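PDB 3N7L: neurotoxin from Clostridium botulinum, which probably binds gangliosides on nerve cells through its receptor-binding domain, the targeting part of a botulinum neurotoxin. Local coordinates for residues A[229-234]-A[349-354]; A[239-244]-A[283-288]; A[358-363]-A[416-421]. All coordinates share one frame; numbering follows the deposited sequence.

Contact 1: residues A[229-234]-A[349-354]; sequences YTNVVK and IIQPCN. With SO4 (sulfate ion), chain C.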
# COMPACT_ATOMS: atom_id res chain seq x y z
N TYR A 229 5.78 9.79 -5.37
CA TYR A 229 5.24 11.10 -5.69
C TYR A 229 4.37 11.32 -4.47
O TYR A 229 3.20 10.95 -4.45
CB TYR A 229 4.38 11.06 -6.96
CG TYR A 229 5.19 10.94 -8.23
CD1 TYR A 229 5.45 9.69 -8.80
CD2 TYR A 229 5.70 12.07 -8.86
CE1 TYR A 229 6.19 9.57 -9.97
CE2 TYR A 229 6.45 11.97 -10.04
CZ TYR A 229 6.69 10.71 -10.59
OH TYR A 229 7.41 10.59 -11.75
N THR A 230 4.96 11.91 -3.44
CA THR A 230 4.27 12.12 -2.18
C THR A 230 2.99 12.95 -2.18
O THR A 230 2.25 12.91 -1.19
CB THR A 230 5.23 12.68 -1.12
OG1 THR A 230 5.72 13.96 -1.53
CG2 THR A 230 6.41 11.73 -0.93
N ASN A 231 2.71 13.69 -3.25
CA ASN A 231 1.48 14.49 -3.28
C ASN A 231 0.34 13.78 -4.01
O ASN A 231 -0.77 14.31 -4.13
CB ASN A 231 1.71 15.87 -3.91
CG ASN A 231 0.60 16.86 -3.55
OD1 ASN A 231 0.23 16.99 -2.38
ND2 ASN A 231 0.06 17.55 -4.55
N VAL A 232 0.60 12.59 -4.52
CA VAL A 232 -0.43 11.82 -5.19
C VAL A 232 -1.02 10.91 -4.11
O VAL A 232 -0.31 10.11 -3.51
CB VAL A 232 0.15 10.95 -6.33
CG1 VAL A 232 -0.93 10.01 -6.88
CG2 VAL A 232 0.67 11.86 -7.45
N VAL A 233 -2.31 11.08 -3.84
CA VAL A 233 -2.98 10.27 -2.83
C VAL A 233 -3.03 8.83 -3.33
O VAL A 233 -3.13 8.59 -4.54
CB VAL A 233 -4.41 10.78 -2.57
CG1 VAL A 233 -5.08 9.94 -1.49
CG2 VAL A 233 -4.37 12.25 -2.15
N LYS A 234 -2.97 7.86 -2.42
CA LYS A 234 -3.00 6.47 -2.84
C LYS A 234 -4.24 5.73 -2.31
O LYS A 234 -4.80 6.11 -1.28
CB LYS A 234 -1.75 5.73 -2.35
CG LYS A 234 -0.41 6.38 -2.71
CD LYS A 234 -0.23 6.56 -4.20
CE LYS A 234 1.21 6.88 -4.55
NZ LYS A 234 1.73 8.03 -3.75
N ILE A 349 -11.24 19.24 0.76
CA ILE A 349 -9.86 19.47 0.37
C ILE A 349 -9.19 18.22 0.92
O ILE A 349 -9.28 17.94 2.11
CB ILE A 349 -9.29 20.70 1.08
CG1 ILE A 349 -10.11 21.93 0.69
CG2 ILE A 349 -7.82 20.87 0.72
CD1 ILE A 349 -9.98 23.06 1.67
N ILE A 350 -8.53 17.46 0.06
CA ILE A 350 -7.89 16.22 0.50
C ILE A 350 -6.40 16.37 0.72
O ILE A 350 -5.74 17.18 0.07
CB ILE A 350 -8.12 15.09 -0.54
CG1 ILE A 350 -7.73 13.74 0.06
CG2 ILE A 350 -7.29 15.35 -1.79
CD1 ILE A 350 -8.17 12.56 -0.80
N GLN A 351 -5.86 15.58 1.63
CA GLN A 351 -4.44 15.60 1.91
C GLN A 351 -3.98 14.17 2.14
O GLN A 351 -4.62 13.42 2.89
CB GLN A 351 -4.16 16.45 3.16
CG GLN A 351 -2.70 16.82 3.31
CD GLN A 351 -2.20 17.69 2.17
OE1 GLN A 351 -1.02 17.66 1.83
NE2 GLN A 351 -3.10 18.47 1.58
N PRO A 352 -2.90 13.74 1.47
CA PRO A 352 -2.44 12.36 1.68
C PRO A 352 -1.97 12.14 3.11
O PRO A 352 -1.44 13.06 3.75
CB PRO A 352 -1.33 12.21 0.64
CG PRO A 352 -0.78 13.61 0.52
CD PRO A 352 -2.04 14.45 0.50
N CYS A 353 -2.16 10.93 3.62
CA CYS A 353 -1.74 10.62 4.98
C CYS A 353 -1.29 9.17 5.05
O CYS A 353 -2.08 8.27 5.33
CB CYS A 353 -2.90 10.86 5.95
SG CYS A 353 -2.48 10.61 7.68
N ASN A 354 -0.01 8.94 4.79
CA ASN A 354 0.54 7.59 4.80
C ASN A 354 1.30 7.28 6.07
O ASN A 354 2.01 8.12 6.62
CB ASN A 354 1.46 7.40 3.60
CG ASN A 354 0.78 7.70 2.28
OD1 ASN A 354 1.41 8.17 1.34
ND2 ASN A 354 -0.51 7.41 2.21
S SO4 C . 0.35 19.02 -8.03
O1 SO4 C . -0.99 18.95 -8.62
O2 SO4 C . 1.36 19.04 -9.10
O3 SO4 C . 0.61 17.84 -7.15
O4 SO4 C . 0.43 20.24 -7.21
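V233 stands over one face of the P352 pyrrolidine ring, with its CG2 methyl 4.1 Å from P352 CB and about as far from P352 CD. The carbonyl oxygen of T230 meets the same ring at its outer corner, where T230 O lies 3.5 Å from P352 CG. The amide of N231 passes the other end of the proline: N231 OD1 comes no closer than 4.4 Å to Q351 OE1, a loose approach of two acceptor oxygens, while the nitrogen turns outward. There N231 ND2 donates to O3 of a sulfate ion at 2.7 Å with an N-H...O angle of 155°; T292 holds the same ion from another loop.

The second apolar meeting is tip to tip. I350 runs out stretched, CG1 lying opposite its own backbone nitrogen (chi1 -168°), which brings CD1 up to the fork of V233: I350 CD1 is 4.0 Å from V233 CG2 and about as close to CG1. The valine is thus shared between an isoleucine end and a proline ring, and L241 packs on it as well.

The loop side is shaped from within. Residues 229-232 form a type I turn, closed by V232 N on Y229 O at 3.1 Å. K234 curls back over it so that K234 NZ gives a bond of 2.9 Å to V232 O and a weak one to Y229 O. Backbone bonds of N231 to G299 and of V233 to V297 and L241 tie the loop to its surroundings.

What joins the two segments directly is van der Waals packing, with the neighbouring backbone bonds placing the loop. V233, P352 and I350 supply it, while the lysine satisfies turn carbonyls and the exposed asparagine gives one N-H to a sulfate that probably comes from the crystallisation liquor.

Contact 2: residues A[239-244]-A[283-288]; sequences NDLRYD and IIIKRI
Y243 packs against residues 285-287 of strand 283-287, and its side chain can be followed atom by atom. CB starts beside the strand's backbone, near the carbonyl oxygen of I285. With CG opposite the residue's own carbonyl carbon (chi1 -71°), the ring is carried obliquely across the backbone of 285-287: Y243 CD2 comes 3.4 Å from R287 N and also touches I285 CG2 at 3.7 Å. Farther out, CE2 and CZ sit under R287 CB. That methylene is centred over the face, 3.4 Å from the ring centroid and 12° off its normal, a clear CH-pi contact, whereas I285 O lies at the ring edge. The tip leaves the pair altogether, Y243 OH being hydrogen-bonded to N301. R287 likewise sends its guanidinium away, to the carbonyl of G290.

The backbones join just past the tyrosine. D244 N donates to I285 O at 3.0 Å, a nearly straight bond of 165°. Its carboxylate then takes the lysine: D244 OD2 and K286 NZ form a salt bridge of 2.8 Å, the ammonium arriving from above the carboxylate plane. K286 bends at both chi2 and chi3 to get there, and its NZ is also bonded to a glycerol, probably from the crystallisation liquor. Two waters link the segments, one from D244 OD2 to R287 N and one from R242 O to I285 N.

Nearer the start of the loop segment, L241 crosses I285 at about a right angle, L241 CD2 lying 3.8 Å from I285 CD1.

The loop 239-244 follows helix 217-226, and its residues 241-244 run nearly perpendicular to 284-287, just before the chain enters strand 246-251. L241 goes on to Y247 of that strand and F419 of strand 417-421, while Y243 and I285 both rest on L303 of strand 302-308.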
# COMPACT_ATOMS: atom_id res chain seq x y z
N ASN A 239 -1.89 1.96 -4.90
CA ASN A 239 -1.94 2.44 -6.29
C ASN A 239 -2.37 3.90 -6.23
O ASN A 239 -2.90 4.34 -5.21
CB ASN A 239 -3.00 1.68 -7.11
CG ASN A 239 -2.77 0.18 -7.12
OD1 ASN A 239 -1.70 -0.29 -7.48
ND2 ASN A 239 -3.79 -0.58 -6.73
N ASP A 240 -2.16 4.66 -7.30
CA ASP A 240 -2.58 6.06 -7.31
C ASP A 240 -4.10 6.14 -7.19
O ASP A 240 -4.82 5.41 -7.88
CB ASP A 240 -2.16 6.76 -8.60
CG ASP A 240 -0.66 6.82 -8.78
OD1 ASP A 240 0.08 6.63 -7.79
OD2 ASP A 240 -0.22 7.09 -9.92
N LEU A 241 -4.60 7.00 -6.31
CA LEU A 241 -6.04 7.18 -6.14
C LEU A 241 -6.55 7.95 -7.36
O LEU A 241 -5.89 8.90 -7.82
CB LEU A 241 -6.34 7.95 -4.85
CG LEU A 241 -7.82 8.06 -4.43
CD1 LEU A 241 -8.33 6.68 -4.00
CD2 LEU A 241 -7.96 9.03 -3.28
N ARG A 242 -7.70 7.56 -7.90
CA ARG A 242 -8.21 8.25 -9.07
C ARG A 242 -9.65 8.73 -8.97
O ARG A 242 -10.44 8.22 -8.18
CB ARG A 242 -8.09 7.35 -10.31
CG ARG A 242 -6.70 6.77 -10.52
CD ARG A 242 -6.50 6.34 -11.96
NE ARG A 242 -7.69 5.73 -12.54
CZ ARG A 242 -8.03 4.45 -12.43
NH1 ARG A 242 -9.15 4.02 -13.00
NH2 ARG A 242 -7.26 3.61 -11.77
N TYR A 243 -9.96 9.74 -9.79
CA TYR A 243 -11.30 10.29 -9.86
C TYR A 243 -12.09 9.37 -10.79
O TYR A 243 -11.50 8.57 -11.52
CB TYR A 243 -11.26 11.71 -10.45
CG TYR A 243 -10.65 12.76 -9.55
CD1 TYR A 243 -9.38 13.30 -9.81
CD2 TYR A 243 -11.34 13.23 -8.43
CE1 TYR A 243 -8.82 14.27 -8.97
CE2 TYR A 243 -10.79 14.20 -7.59
CZ TYR A 243 -9.54 14.71 -7.86
OH TYR A 243 -9.02 15.66 -7.01
N ASP A 244 -13.41 9.47 -10.75
CA ASP A 244 -14.27 8.68 -11.64
C ASP A 244 -14.11 7.16 -11.50
O ASP A 244 -14.19 6.45 -12.50
CB ASP A 244 -13.99 9.07 -13.10
CG ASP A 244 -13.85 10.58 -13.29
OD1 ASP A 244 -13.17 10.99 -14.26
OD2 ASP A 244 -14.44 11.35 -12.50
N ILE A 283 -18.34 4.69 -3.30
CA ILE A 283 -18.28 6.12 -3.57
C ILE A 283 -17.47 6.34 -4.83
O ILE A 283 -16.70 5.47 -5.24
CB ILE A 283 -17.62 6.91 -2.37
CG1 ILE A 283 -16.19 6.42 -2.09
CG2 ILE A 283 -18.44 6.74 -1.11
CD1 ILE A 283 -15.14 6.96 -3.08
N ILE A 284 -17.67 7.50 -5.46
CA ILE A 284 -16.92 7.88 -6.65
C ILE A 284 -16.42 9.28 -6.34
O ILE A 284 -17.20 10.15 -5.95
CB ILE A 284 -17.80 7.91 -7.92
CG1 ILE A 284 -18.27 6.50 -8.27
CG2 ILE A 284 -17.01 8.51 -9.09
CD1 ILE A 284 -19.27 6.44 -9.41
N ILE A 285 -15.12 9.51 -6.50
CA ILE A 285 -14.55 10.82 -6.21
C ILE A 285 -14.63 11.69 -7.46
O ILE A 285 -14.25 11.26 -8.54
CB ILE A 285 -13.08 10.67 -5.75
CG1 ILE A 285 -13.00 9.56 -4.69
CG2 ILE A 285 -12.58 11.98 -5.15
CD1 ILE A 285 -11.57 9.15 -4.34
N LYS A 286 -15.14 12.91 -7.30
CA LYS A 286 -15.28 13.84 -8.41
C LYS A 286 -14.49 15.11 -8.13
O LYS A 286 -14.60 15.71 -7.07
CB LYS A 286 -16.76 14.18 -8.64
CG LYS A 286 -17.63 12.96 -8.91
CD LYS A 286 -17.20 12.25 -10.19
CE LYS A 286 -17.47 13.10 -11.43
NZ LYS A 286 -16.95 12.47 -12.68
N ARG A 287 -13.71 15.53 -9.11
CA ARG A 287 -12.85 16.69 -9.00
C ARG A 287 -13.53 18.05 -9.23
O ARG A 287 -14.36 18.20 -10.12
CB ARG A 287 -11.69 16.51 -9.97
CG ARG A 287 -10.84 17.73 -10.26
CD ARG A 287 -9.88 17.38 -11.38
NE ARG A 287 -9.30 18.56 -12.02
CZ ARG A 287 -8.30 19.27 -11.52
NH1 ARG A 287 -7.75 18.92 -10.37
NH2 ARG A 287 -7.85 20.33 -12.18
N ILE A 288 -13.16 19.03 -8.40
CA ILE A 288 -13.68 20.38 -8.54
C ILE A 288 -12.52 21.32 -8.88
O ILE A 288 -12.60 22.08 -9.84
CB ILE A 288 -14.36 20.89 -7.25
CG1 ILE A 288 -15.52 19.97 -6.87
CG2 ILE A 288 -14.87 22.31 -7.46
CD1 ILE A 288 -16.11 20.29 -5.50
O HOH W 1 -13.17 7.95 -7.82
O HOH W 2 -13.72 14.00 -11.68

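Contact 3: residues A[358-363]-A[416-421]; sequences YYASQL and HWVFVP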
# COMPACT_ATOMS: atom_id res chain seq x y z
N TYR A 358 -0.66 1.95 6.68
CA TYR A 358 -1.61 2.16 5.59
C TYR A 358 -1.44 3.43 4.77
O TYR A 358 -0.79 4.38 5.19
CB TYR A 358 -3.03 2.16 6.15
CG TYR A 358 -3.19 3.10 7.33
CD1 TYR A 358 -3.20 2.62 8.64
CD2 TYR A 358 -3.27 4.49 7.14
CE1 TYR A 358 -3.28 3.49 9.73
CE2 TYR A 358 -3.35 5.37 8.22
CZ TYR A 358 -3.35 4.86 9.51
OH TYR A 358 -3.42 5.72 10.58
N TYR A 359 -2.06 3.40 3.59
CA TYR A 359 -2.11 4.53 2.67
C TYR A 359 -3.47 5.15 2.96
O TYR A 359 -4.50 4.50 2.77
CB TYR A 359 -2.09 4.05 1.21
CG TYR A 359 -0.81 3.37 0.82
CD1 TYR A 359 0.34 4.11 0.53
CD2 TYR A 359 -0.73 1.97 0.74
CE1 TYR A 359 1.53 3.49 0.18
CE2 TYR A 359 0.47 1.34 0.39
CZ TYR A 359 1.59 2.11 0.12
OH TYR A 359 2.78 1.50 -0.23
N ALA A 360 -3.48 6.40 3.43
CA ALA A 360 -4.75 7.04 3.75
C ALA A 360 -4.77 8.51 3.38
O ALA A 360 -3.91 9.00 2.65
CB ALA A 360 -5.07 6.86 5.23
N SER A 361 -5.77 9.21 3.90
CA SER A 361 -5.90 10.62 3.62
C SER A 361 -6.74 11.30 4.68
O SER A 361 -7.45 10.65 5.45
CB SER A 361 -6.57 10.82 2.26
OG SER A 361 -7.89 10.30 2.28
N GLN A 362 -6.64 12.62 4.70
CA GLN A 362 -7.44 13.42 5.60
C GLN A 362 -8.27 14.30 4.69
O GLN A 362 -7.82 14.72 3.62
CB GLN A 362 -6.55 14.25 6.54
CG GLN A 362 -6.10 13.45 7.76
CD GLN A 362 -5.33 14.29 8.76
OE1 GLN A 362 -5.55 14.19 9.97
NE2 GLN A 362 -4.42 15.11 8.27
N LEU A 363 -9.51 14.54 5.10
CA LEU A 363 -10.45 15.34 4.33
C LEU A 363 -10.94 16.53 5.14
O LEU A 363 -11.48 16.38 6.23
CB LEU A 363 -11.63 14.45 3.91
CG LEU A 363 -11.27 13.36 2.89
CD1 LEU A 363 -12.28 12.22 2.94
CD2 LEU A 363 -11.22 13.98 1.50
N HIS A 416 -8.36 9.52 9.53
CA HIS A 416 -7.66 8.88 8.41
C HIS A 416 -8.63 8.02 7.60
O HIS A 416 -9.15 7.03 8.11
CB HIS A 416 -6.50 8.01 8.90
CG HIS A 416 -5.42 8.77 9.61
ND1 HIS A 416 -5.45 10.14 9.77
CD2 HIS A 416 -4.30 8.34 10.24
CE1 HIS A 416 -4.39 10.52 10.46
NE2 HIS A 416 -3.68 9.45 10.76
N TRP A 417 -8.84 8.40 6.35
CA TRP A 417 -9.75 7.66 5.48
C TRP A 417 -9.03 6.91 4.38
O TRP A 417 -8.09 7.42 3.77
CB TRP A 417 -10.79 8.61 4.88
CG TRP A 417 -11.66 9.26 5.91
CD1 TRP A 417 -11.43 10.43 6.57
CD2 TRP A 417 -12.88 8.73 6.44
NE1 TRP A 417 -12.43 10.67 7.48
CE2 TRP A 417 -13.34 9.64 7.42
CE3 TRP A 417 -13.64 7.58 6.19
CZ2 TRP A 417 -14.52 9.44 8.15
CZ3 TRP A 417 -14.81 7.38 6.91
CH2 TRP A 417 -15.24 8.30 7.88
N VAL A 418 -9.49 5.70 4.13
CA VAL A 418 -8.91 4.84 3.12
C VAL A 418 -9.90 4.53 2.01
O VAL A 418 -11.11 4.60 2.22
CB VAL A 418 -8.43 3.53 3.75
CG1 VAL A 418 -8.14 2.54 2.68
CG2 VAL A 418 -7.20 3.78 4.60
N PHE A 419 -9.39 4.20 0.82
CA PHE A 419 -10.22 3.87 -0.32
C PHE A 419 -9.79 2.54 -0.97
O PHE A 419 -8.69 2.42 -1.50
CB PHE A 419 -10.17 4.98 -1.37
CG PHE A 419 -10.63 6.31 -0.85
CD1 PHE A 419 -9.71 7.21 -0.32
CD2 PHE A 419 -11.98 6.63 -0.84
CE1 PHE A 419 -10.14 8.43 0.22
CE2 PHE A 419 -12.42 7.85 -0.31
CZ PHE A 419 -11.50 8.75 0.22
N VAL A 420 -10.67 1.55 -0.90
CA VAL A 420 -10.39 0.25 -1.48
C VAL A 420 -11.11 0.16 -2.81
O VAL A 420 -12.34 0.24 -2.88
CB VAL A 420 -10.90 -0.88 -0.57
CG1 VAL A 420 -10.54 -2.24 -1.17
CG2 VAL A 420 -10.30 -0.74 0.82
N PRO A 421 -10.35 -0.01 -3.90
CA PRO A 421 -10.97 -0.10 -5.23
C PRO A 421 -11.95 -1.28 -5.30
O PRO A 421 -11.63 -2.39 -4.87
CB PRO A 421 -9.78 -0.26 -6.16
CG PRO A 421 -8.76 -0.97 -5.31
CD PRO A 421 -8.90 -0.28 -3.97
O HOH W 3 -6.48 4.94 0.71
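S361 and W417 form the single antiparallel bridge, a hydrogen-bonded pair, by which strand 359-366 meets strand 417-421 in a buried part of the C-terminal, trefoil-family region. W417 N donates to S361 O at 2.8 Å, almost straight at 176° and in the carbonyl plane. The return bond, S361 N to W417 O, is weak and bent, but the serine adds a second donor: S361 OG gives to W417 O at 3.2 Å from above the carbonyl plane. With OG held between the backbone nitrogen and carbonyl carbon (chi1 64°), the hydroxyl can reach this oxygen and also the edge of the F419 ring.

The axes of 359-363 and 417-421 make an angle of 127°, and the strands soon part. Two residues from the bridge on each strand, a water takes over, donating to Y359 O at 2.9 Å and accepting from F419 N at 3.0 Å. Side chains close the angle on both sides of the bridge. V418 CG2 packs on A360 CB at 3.8 Å; towards the other end, L363 crosses W417 at about a right angle, with L363 CD1 4.1 Å from W417 CD1 and a looser touch on F419. The indole nitrogen of W417 is bound by L377 O.

The bridge thus joins two strands of the beta-sheet that makes up this half, consistent with its beta-trefoil family, with W417, F419, L363 and F305 packed beside it.

How the contacts relate
All three contacts lie in the C-terminal, trefoil-family part of the receptor-binding domain and reach one antiparallel sheet. Centres of contacts 1 and 3 are about 9 Å apart; contact 2 is about 12 Å from each. Along the chain, contact 2 nests inside the loop closed by contact 1, and contact 3 opens after both have closed. They touch directly: contacts 1 and 2 through the loop backbone, contacts 1 and 3 through the neighbouring strands 348-354 and 359-366, contacts 2 and 3 through I283 against F419. The incoming chain after helix 217-226 is thereby joined to the final strand, 417-421, within one continuous body.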